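Side-chain contacts in methylmalonyl-CoA carboxyltransferase 12S subunit (Propionibacterium freudenreichii, PDB 1ON3), which catalyses transfer of the carboxyl group of methylmalonyl-CoA to the biotin of the 1.3S subunit, leaving propanoyl-CoA, as the hexameric core of transcarboxylase: residues Ser152-Gly155 against Lys156-Ala160; Glu225-Met228 against Ala229-Asn233; Ala238-Asp241 against Asp242-Glu245. All blocks are in the same frame, centred on the assembly; numbering follows the deposited sequence. Where two conformers were deposited one is given.

Contact 1: Ser152-Gly155 against Lys156-Ala160; sequences SGYG and KMFFA
F158 lies back against Y154, one helical turn earlier. F158 CZ meets Y154 CB at 3.9 Å. The two rings are nearly parallel, their planes 27° apart, but strongly offset, with little ring-on-ring overlap. One face of the F158 ring lies over the carbonyl oxygen of Y154, with F158 CG 3.2 Å from Y154 O. Y154 O also accepts the backbone bond from F158 N at 2.9 Å. The F158 ring reaches this place because CG stands anti to the carbonyl carbon (chi1 -59°), which turns it back along the helix. An alanine in place of F158 would be likely to open a gap beside Y154 CB and take the packing from L188. On another side of the helix, S152 OG and K156 NZ come within 2.9 Å of each other. Both turn to D422 of a second subunit: K156 NZ forms a salt bridge with it and S152 OG a hydrogen bond. The nearest atoms of the Y154 side chain and bound methylmalonyl-CoA are about 4 Å apart. All of this belongs to helix 147-164, the crossover of a beta-alpha-beta unit between strands 133-139 and 170-175. Helix 113-129 packs on Y154 and M157, and helix 184-188 on M157 and F158.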
# COMPACT_ATOMS: atom_id res chain seq x y z
N SER E 152 -23.44 13.92 -25.35
CA SER E 152 -22.33 13.93 -24.40
C SER E 152 -22.81 13.66 -22.97
O SER E 152 -22.09 13.05 -22.18
CB SER E 152 -21.61 15.29 -24.47
OG SER E 152 -20.51 15.33 -23.58
N GLY E 153 -24.01 14.12 -22.63
CA GLY E 153 -24.54 13.89 -21.30
C GLY E 153 -24.66 12.39 -21.03
O GLY E 153 -24.34 11.92 -19.93
N TYR E 154 -25.13 11.64 -22.02
CA TYR E 154 -25.25 10.18 -21.86
C TYR E 154 -23.88 9.54 -21.72
O TYR E 154 -23.71 8.61 -20.94
CB TYR E 154 -26.00 9.56 -23.04
CG TYR E 154 -27.51 9.58 -22.87
CD1 TYR E 154 -28.35 9.18 -23.91
CD2 TYR E 154 -28.10 9.96 -21.66
CE1 TYR E 154 -29.75 9.16 -23.74
CE2 TYR E 154 -29.49 9.95 -21.49
CZ TYR E 154 -30.31 9.55 -22.54
OH TYR E 154 -31.68 9.52 -22.37
N GLY E 155 -22.90 10.03 -22.49
CA GLY E 155 -21.55 9.49 -22.37
C GLY E 155 -21.07 9.62 -20.93
O GLY E 155 -20.55 8.67 -20.35
N LYS E 156 -21.25 10.81 -20.33
CA LYS E 156 -20.82 11.02 -18.95
C LYS E 156 -21.58 10.11 -17.99
O LYS E 156 -20.99 9.56 -17.05
CB LYS E 156 -21.00 12.49 -18.53
CG LYS E 156 -20.08 13.48 -19.30
CD LYS E 156 -20.26 14.91 -18.81
CE LYS E 156 -19.31 15.88 -19.50
NZ LYS E 156 -19.50 15.93 -20.97
N MET E 157 -22.88 9.93 -18.22
CA MET E 157 -23.66 9.05 -17.36
C MET E 157 -23.21 7.59 -17.43
O MET E 157 -23.11 6.92 -16.39
CB MET E 157 -25.15 9.12 -17.72
CG MET E 157 -26.02 8.28 -16.77
SD MET E 157 -27.78 8.32 -17.15
CE MET E 157 -28.11 10.08 -16.90
N PHE E 158 -22.93 7.08 -18.63
CA PHE E 158 -22.50 5.69 -18.77
C PHE E 158 -21.17 5.49 -18.07
O PHE E 158 -20.96 4.50 -17.36
CB PHE E 158 -22.36 5.28 -20.25
CG PHE E 158 -23.64 5.42 -21.06
CD1 PHE E 158 -24.89 5.35 -20.44
CD2 PHE E 158 -23.58 5.60 -22.44
CE1 PHE E 158 -26.08 5.47 -21.20
CE2 PHE E 158 -24.75 5.71 -23.20
CZ PHE E 158 -26.00 5.64 -22.58
N PHE E 159 -20.25 6.44 -18.26
CA PHE E 159 -18.94 6.34 -17.63
C PHE E 159 -19.10 6.33 -16.11
O PHE E 159 -18.38 5.63 -15.41
CB PHE E 159 -18.06 7.52 -18.06
CG PHE E 159 -16.65 7.43 -17.56
CD1 PHE E 159 -16.29 7.98 -16.33
CD2 PHE E 159 -15.67 6.80 -18.32
CE1 PHE E 159 -14.98 7.90 -15.85
CE2 PHE E 159 -14.34 6.72 -17.87
CZ PHE E 159 -13.99 7.27 -16.63
N ALA E 160 -20.04 7.12 -15.60
CA ALA E 160 -20.29 7.20 -14.16
C ALA E 160 -20.87 5.88 -13.63
O ALA E 160 -20.51 5.43 -12.54
CB ALA E 160 -21.24 8.38 -13.85

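Contact 2: Glu225-Met228 against Ala229-Asn233; sequences EAHM and AISGN
A226 O takes two backbone donors at the end of helix 224-231, I230 N at 3.0 Å and S231 N at 3.3 Å, from opposite faces of its plane. The last turn is thereby widened to a pi-type turn. This is the tight part of the contact. H227 O accepts from N233 N at 3.2 Å and, weakly, from G232 N. G232 leaves the helix with positive phi, 74°, which favours glycine. S231 was modelled in two conformers. In one of them S231 OG lies 2.9 Å from H227 O and 3.1 Å from H227 ND1, the latter a bent approach. Both bonds are doubtful, because S231 OG is also very close to H227 CA. The firmer hold on the imidazole is the bond from H227 NE2 to M200 O. A second subunit covers this end: its R386 bonds to S231 O and its E380 packs on H227.

The solvent side is looser. E225 and A229 are exposed, and the E225 carboxylate makes only a long, weak ion pair with K196. A226 CB and I230 CD1 form a wide apolar contact at 4.4 Å, and Y381 of the second subunit packs on I230. Helix 224-231 is tied through H227 to strand 199-201, which carries M200. It leads through a short turn into strand 236-238, the outermost strand of the sheet within this chain.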
# COMPACT_ATOMS: atom_id res chain seq x y z
N GLU E 225 -42.39 -8.01 -19.69
CA GLU E 225 -42.37 -9.46 -19.86
C GLU E 225 -41.44 -9.93 -20.96
O GLU E 225 -40.79 -10.97 -20.84
CB GLU E 225 -43.80 -9.97 -20.07
CG GLU E 225 -44.57 -10.03 -18.75
CD GLU E 225 -46.03 -10.38 -18.91
OE1 GLU E 225 -46.33 -11.37 -19.60
OE2 GLU E 225 -46.87 -9.65 -18.34
N ALA E 226 -41.35 -9.16 -22.04
CA ALA E 226 -40.45 -9.53 -23.12
C ALA E 226 -39.00 -9.45 -22.60
O ALA E 226 -38.22 -10.37 -22.79
CB ALA E 226 -40.63 -8.59 -24.33
N HIS E 227 -38.65 -8.36 -21.91
CA HIS E 227 -37.28 -8.25 -21.40
C HIS E 227 -36.94 -9.33 -20.38
O HIS E 227 -35.81 -9.82 -20.33
CB HIS E 227 -37.03 -6.87 -20.78
CG HIS E 227 -36.86 -5.78 -21.79
ND1 HIS E 227 -35.82 -5.77 -22.69
CD2 HIS E 227 -37.63 -4.71 -22.10
CE1 HIS E 227 -35.95 -4.74 -23.51
NE2 HIS E 227 -37.05 -4.08 -23.17
N MET E 228 -37.92 -9.73 -19.58
CA MET E 228 -37.68 -10.73 -18.56
C MET E 228 -37.51 -12.15 -19.11
O MET E 228 -36.50 -12.79 -18.85
CB MET E 228 -38.81 -10.72 -17.52
CG MET E 228 -38.76 -11.88 -16.50
SD MET E 228 -37.27 -11.94 -15.46
CE MET E 228 -37.71 -10.64 -14.24
N ALA E 229 -38.48 -12.62 -19.87
CA ALA E 229 -38.44 -13.99 -20.38
C ALA E 229 -37.60 -14.23 -21.63
O ALA E 229 -37.02 -15.30 -21.79
CB ALA E 229 -39.86 -14.49 -20.62
N ILE E 230 -37.54 -13.23 -22.51
CA ILE E 230 -36.81 -13.40 -23.76
C ILE E 230 -35.40 -12.83 -23.84
O ILE E 230 -34.44 -13.58 -24.02
CB ILE E 230 -37.62 -12.79 -24.92
CG1 ILE E 230 -39.04 -13.40 -24.93
CG2 ILE E 230 -36.92 -13.04 -26.25
CD1 ILE E 230 -40.01 -12.66 -25.86
N SER E 231 -35.28 -11.50 -23.70
CA SER E 231 -34.01 -10.79 -23.82
C SER E 231 -33.02 -10.98 -22.66
O SER E 231 -31.82 -10.84 -22.86
CB SER E 231 -34.26 -9.29 -23.99
OG SER E 231 -34.89 -8.75 -22.84
N GLY E 232 -33.53 -11.26 -21.46
CA GLY E 232 -32.66 -11.46 -20.32
C GLY E 232 -32.06 -10.17 -19.76
O GLY E 232 -31.06 -10.20 -19.03
N ASN E 233 -32.68 -9.04 -20.09
CA ASN E 233 -32.19 -7.71 -19.69
C ASN E 233 -32.58 -7.21 -18.29
O ASN E 233 -31.93 -6.29 -17.79
CB ASN E 233 -32.70 -6.62 -20.64
CG ASN E 233 -32.12 -6.72 -22.04
OD1 ASN E 233 -32.83 -6.44 -23.02
ND2 ASN E 233 -30.85 -7.06 -22.15

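Contact 3: Ala238-Asp241 against Asp242-Glu245; sequences AEDD and DAAE
D240 caps the start of helix 241-253 with its side chain. D240 OD1 accepts from A243 N at 3.1 Å, and the donor meets it nearly along the C-O direction of the carboxylate. D240 takes chi1 50°, with CG wedged between its backbone N and carbonyl carbon, and OD1 so faces the first turn. Backbone bonds continue the helix: A244 N gives to D240 O and E245 N to D241 O, each at 3.0 Å. One water joins two carboxylates, donating to D240 OD2 at 2.9 Å and to D242 OD1 at 2.7 Å. The apolar part is small. A238 CB lies 3.9 Å from A244 CB and also touches A243 CB. Both A238 and A244 pack on I193 of strand 191-195.

The outside partners are polar and charged. D241 OD1 takes a salt bridge from R49 and a hydrogen bond from Q44 N, while E239 pairs with K196. E245 OE1 has a weak hydrogen bond from Q44 NE2.

Four acidic residues, D240, D241, D242 and E245, thus gather here. The water and R49 probably ease the repulsion. The helix start would favour an ionised D240. E245 differs: E245 CD lies 3.0 Å from D241 O, and that carbonyl oxygen would probably disfavour its charge.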
# COMPACT_ATOMS: atom_id res chain seq x y z
N ALA E 238 -42.57 -5.65 -12.13
CA ALA E 238 -43.46 -5.07 -11.14
C ALA E 238 -44.78 -4.67 -11.81
O ALA E 238 -44.78 -4.15 -12.92
CB ALA E 238 -42.80 -3.85 -10.52
N GLU E 239 -45.89 -4.92 -11.13
CA GLU E 239 -47.20 -4.57 -11.70
C GLU E 239 -47.33 -3.08 -11.96
O GLU E 239 -47.79 -2.66 -13.03
CB GLU E 239 -48.32 -5.01 -10.76
CG GLU E 239 -48.83 -6.41 -11.02
CD GLU E 239 -49.44 -6.56 -12.40
OE1 GLU E 239 -50.34 -5.77 -12.75
OE2 GLU E 239 -49.00 -7.47 -13.14
N ASP E 240 -46.95 -2.26 -10.98
CA ASP E 240 -47.04 -0.82 -11.13
C ASP E 240 -45.98 -0.16 -10.27
O ASP E 240 -45.11 -0.83 -9.72
CB ASP E 240 -48.43 -0.32 -10.72
CG ASP E 240 -48.87 -0.86 -9.37
OD1 ASP E 240 -48.01 -1.15 -8.51
OD2 ASP E 240 -50.08 -0.99 -9.16
N ASP E 241 -46.07 1.16 -10.12
CA ASP E 241 -45.08 1.88 -9.34
C ASP E 241 -45.06 1.53 -7.86
O ASP E 241 -43.98 1.52 -7.26
CB ASP E 241 -45.26 3.38 -9.51
CG ASP E 241 -44.88 3.84 -10.90
OD1 ASP E 241 -45.14 5.02 -11.24
OD2 ASP E 241 -44.31 3.02 -11.65
N ASP E 242 -46.21 1.28 -7.24
CA ASP E 242 -46.21 0.93 -5.81
C ASP E 242 -45.46 -0.39 -5.63
O ASP E 242 -44.71 -0.56 -4.67
CB ASP E 242 -47.63 0.75 -5.28
CG ASP E 242 -48.36 2.06 -5.07
OD1 ASP E 242 -49.57 2.10 -5.37
OD2 ASP E 242 -47.74 3.04 -4.58
N ALA E 243 -45.66 -1.31 -6.55
CA ALA E 243 -45.00 -2.61 -6.49
C ALA E 243 -43.50 -2.49 -6.74
O ALA E 243 -42.71 -3.23 -6.14
CB ALA E 243 -45.62 -3.55 -7.52
N ALA E 244 -43.11 -1.58 -7.63
CA ALA E 244 -41.71 -1.39 -7.96
C ALA E 244 -40.98 -0.81 -6.75
O ALA E 244 -39.83 -1.17 -6.48
CB ALA E 244 -41.57 -0.45 -9.17
N GLU E 245 -41.66 0.09 -6.04
CA GLU E 245 -41.10 0.71 -4.85
C GLU E 245 -40.93 -0.32 -3.74
O GLU E 245 -39.92 -0.31 -3.03
CB GLU E 245 -41.99 1.89 -4.43
CG GLU E 245 -41.83 3.08 -5.39
CD GLU E 245 -43.11 3.89 -5.62
OE1 GLU E 245 -43.09 4.73 -6.55
OE2 GLU E 245 -44.11 3.71 -4.89
O HOH W 1 -50.83 0.13 -6.63

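The three contacts follow one another along the chain in the order 1, 2, 3. All lie in its N-terminal half. Contact 1 sits on helix 147-164, which connects two central strands of the mixed sheet. Contact 2 ends helix 224-231, shortly before strand 236-238, the outermost strand of that sheet within this chain. Contacts 2 and 3 are the nearest pair, with centres about 17 Å apart and nearest atoms about 6 Å apart. Contact 1 is about 25 Å and 27 Å from them, centre to centre. Contacts 1 and 2 lie where this half of the chain meets a second subunit of the hexamer. Contact 3 stays within its own chain and forms the turn from strand 236-238 into helix 241-253.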